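Side-chain contact in AgaA (Rhizobium radiobacter, PDB 6HLX), which binds the opine agropinic acid as the periplasmic substrate-binding protein of an ABC transporter, for import into the bacterial cell: residues S52-P57 / T63-Q68. Sequence-based numbering, arbitrary orientation.
Sequences SYEVSP and TFHLRQ. With ZN (zinc ion), chain R; ACT (acetate ion), chain H.
A surface zinc site bridges strands 45-55 and 61-66, a beta hairpin within a five-stranded antiparallel sheet. The carboxylate of Glu-54 chelates the zinc ion with both oxygens, OE1 at 2.2 Å and OE2 at 2.1 Å. NE2 of His-65 binds it from the neighbouring strand at 2.0 Å. The Glu-54 carboxyl carbon lies at the edge of the imidazole, in its plane, but the carboxylate is turned 65° from the ring. Glu-54 sets out beside its backbone N (chi1 -63°) and bends at chi2, which brings OE2 to 3.4 Å from CB of Thr-63, alongside it. OG of Ser-52 also meets the imidazole edge, 3.6 Å from CD2. Glu-54 and Thr-63 form a hydrogen-bonded pair: N of each donates to O of the other. His-65 N donates to Ser-52 O (2.9 Å); the bond from Ser-52 N to His-65 O is weak. Between them, Tyr-53 and Phe-64 form a non-hydrogen-bonded pair on the opposite face. Tyr-53 CB packs 3.6 Å from CD1 of Phe-64. Both side chains also touch Ile-128 of helix 127-131. Acetate, probably from crystallisation, accepts a hydrogen bond through O from Tyr-53 N; its carboxylate carbon lies over the tyrosine ring centre. The arrangement is typical of a cross-strand Glu-His metal site on an antiparallel sheet surface.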
loop_
_atom_site.group_PDB
_atom_site.type_symbol
_atom_site.label_atom_id
_atom_site.label_comp_id
_atom_site.label_asym_id
_atom_site.label_seq_id
_atom_site.Cartn_x
_atom_site.Cartn_y
_atom_site.Cartn_z
ATOM N N SER A 52 -17.833 -17.187 6.894
ATOM C CA SER A 52 -18.817 -16.663 5.958
ATOM C C SER A 52 -19.203 -15.277 6.392
ATOM O O SER A 52 -19.022 -14.911 7.558
ATOM C CB SER A 52 -20.052 -17.557 5.896
ATOM O OG SER A 52 -20.967 -17.193 6.914
ATOM N N TYR A 53 -19.776 -14.521 5.472
ATOM C CA TYR A 53 -20.252 -13.186 5.779
ATOM C C TYR A 53 -21.459 -12.831 4.944
ATOM O O TYR A 53 -21.629 -13.329 3.816
ATOM C CB TYR A 53 -19.141 -12.135 5.695
ATOM C CG TYR A 53 -18.482 -12.040 4.341
ATOM C CD1 TYR A 53 -19.000 -11.211 3.349
ATOM C CD2 TYR A 53 -17.318 -12.750 4.058
ATOM C CE1 TYR A 53 -18.403 -11.128 2.095
ATOM C CE2 TYR A 53 -16.712 -12.673 2.802
ATOM C CZ TYR A 53 -17.261 -11.861 1.826
ATOM O OH TYR A 53 -16.682 -11.759 0.588
ATOM N N GLU A 54 -22.305 -11.997 5.517
ATOM C CA GLU A 54 -23.545 -11.566 4.882
ATOM C C GLU A 54 -23.543 -10.050 4.791
ATOM O O GLU A 54 -23.233 -9.380 5.775
ATOM C CB GLU A 54 -24.754 -12.051 5.693
ATOM C CG GLU A 54 -24.863 -13.578 5.769
ATOM C CD GLU A 54 -25.287 -14.139 7.117
ATOM O OE1 GLU A 54 -25.237 -15.375 7.263
ATOM O OE2 GLU A 54 -25.675 -13.364 8.021
ATOM N N VAL A 55 -23.858 -9.515 3.609
ATOM C CA VAL A 55 -23.898 -8.071 3.368
ATOM C C VAL A 55 -25.324 -7.711 2.980
ATOM O O VAL A 55 -25.876 -8.328 2.061
ATOM C CB VAL A 55 -22.888 -7.637 2.269
ATOM C CG1 VAL A 55 -22.950 -6.124 2.010
ATOM C CG2 VAL A 55 -21.458 -8.076 2.620
ATOM N N SER A 56 -25.915 -6.723 3.674
ATOM C CA SER A 56 -27.279 -6.298 3.377
ATOM C C SER A 56 -27.380 -5.734 1.937
ATOM O O SER A 56 -26.355 -5.354 1.366
ATOM C CB SER A 56 -27.765 -5.287 4.409
ATOM O OG SER A 56 -27.036 -4.076 4.317
ATOM N N PRO A 57 -28.579 -5.733 1.320
ATOM C CA PRO A 57 -28.685 -5.276 -0.086
ATOM C C PRO A 57 -28.382 -3.783 -0.323
ATOM O O PRO A 57 -28.218 -3.384 -1.464
ATOM C CB PRO A 57 -30.118 -5.655 -0.479
ATOM C CG PRO A 57 -30.859 -5.691 0.824
ATOM C CD PRO A 57 -29.876 -6.225 1.827
ATOM N N THR A 63 -22.737 -9.126 8.570
ATOM C CA THR A 63 -22.657 -10.153 9.621
ATOM C C THR A 63 -21.508 -11.056 9.280
ATOM O O THR A 63 -21.458 -11.568 8.167
ATOM C CB THR A 63 -23.957 -10.965 9.762
ATOM O OG1 THR A 63 -25.018 -10.077 10.085
ATOM C CG2 THR A 63 -23.862 -12.032 10.871
ATOM N N PHE A 64 -20.629 -11.306 10.247
ATOM C CA PHE A 64 -19.501 -12.225 10.063
ATOM C C PHE A 64 -19.681 -13.406 10.968
ATOM O O PHE A 64 -19.868 -13.227 12.183
ATOM C CB PHE A 64 -18.165 -11.538 10.382
ATOM C CG PHE A 64 -17.918 -10.374 9.452
ATOM C CD1 PHE A 64 -17.244 -10.557 8.248
ATOM C CD2 PHE A 64 -18.389 -9.101 9.765
ATOM C CE1 PHE A 64 -17.070 -9.496 7.356
ATOM C CE2 PHE A 64 -18.210 -8.036 8.875
ATOM C CZ PHE A 64 -17.550 -8.243 7.679
ATOM N N HIS A 65 -19.649 -14.612 10.385
ATOM C CA HIS A 65 -19.736 -15.855 11.148
ATOM C C HIS A 65 -18.332 -16.388 11.276
ATOM O O HIS A 65 -17.704 -16.733 10.274
ATOM C CB HIS A 65 -20.689 -16.828 10.471
ATOM C CG HIS A 65 -22.104 -16.377 10.591
ATOM N ND1 HIS A 65 -22.772 -16.417 11.804
ATOM C CD2 HIS A 65 -22.935 -15.869 9.651
ATOM C CE1 HIS A 65 -23.995 -15.971 11.553
ATOM N NE2 HIS A 65 -24.135 -15.636 10.276
ATOM N N LEU A 66 -17.784 -16.343 12.489
ATOM C CA LEU A 66 -16.383 -16.682 12.706
ATOM C C LEU A 66 -16.067 -18.163 12.595
ATOM O O LEU A 66 -16.798 -19.010 13.103
ATOM C CB LEU A 66 -15.852 -16.126 14.047
ATOM C CG LEU A 66 -16.010 -14.624 14.294
ATOM C CD1 LEU A 66 -15.376 -14.247 15.626
ATOM C CD2 LEU A 66 -15.415 -13.779 13.132
ATOM N N ARG A 67 -14.944 -18.444 11.939
ATOM C CA ARG A 67 -14.381 -19.778 11.769
ATOM C C ARG A 67 -13.838 -20.224 13.133
ATOM O O ARG A 67 -13.482 -19.378 13.965
ATOM C CB ARG A 67 -13.196 -19.639 10.777
ATOM C CG ARG A 67 -12.637 -20.933 10.252
ATOM C CD ARG A 67 -11.495 -20.659 9.288
ATOM N NE ARG A 67 -11.912 -20.022 8.037
ATOM C CZ ARG A 67 -12.481 -20.658 7.016
ATOM N NH1 ARG A 67 -12.741 -21.960 7.096
ATOM N NH2 ARG A 67 -12.791 -19.999 5.904
ATOM N N GLN A 68 -13.752 -21.535 13.364
ATOM C CA GLN A 68 -13.096 -22.042 14.569
ATOM C C GLN A 68 -11.590 -21.812 14.331
ATOM O O GLN A 68 -11.023 -22.338 13.374
ATOM C CB GLN A 68 -13.388 -23.547 14.782
ATOM C CG GLN A 68 -12.554 -24.171 15.902
ATOM C CD GLN A 68 -12.679 -23.489 17.247
ATOM O OE1 GLN A 68 -13.783 -23.167 17.713
ATOM N NE2 GLN A 68 -11.532 -23.266 17.907
HETATM ZN ZN ZN R . -25.846 -14.957 9.375
HETATM C C ACT H . -19.548 -15.310 1.538
HETATM O O ACT H . -19.461 -15.719 2.742
HETATM O OXT ACT H . -20.597 -14.844 0.960
HETATM C CH3 ACT H . -18.282 -15.386 0.670
#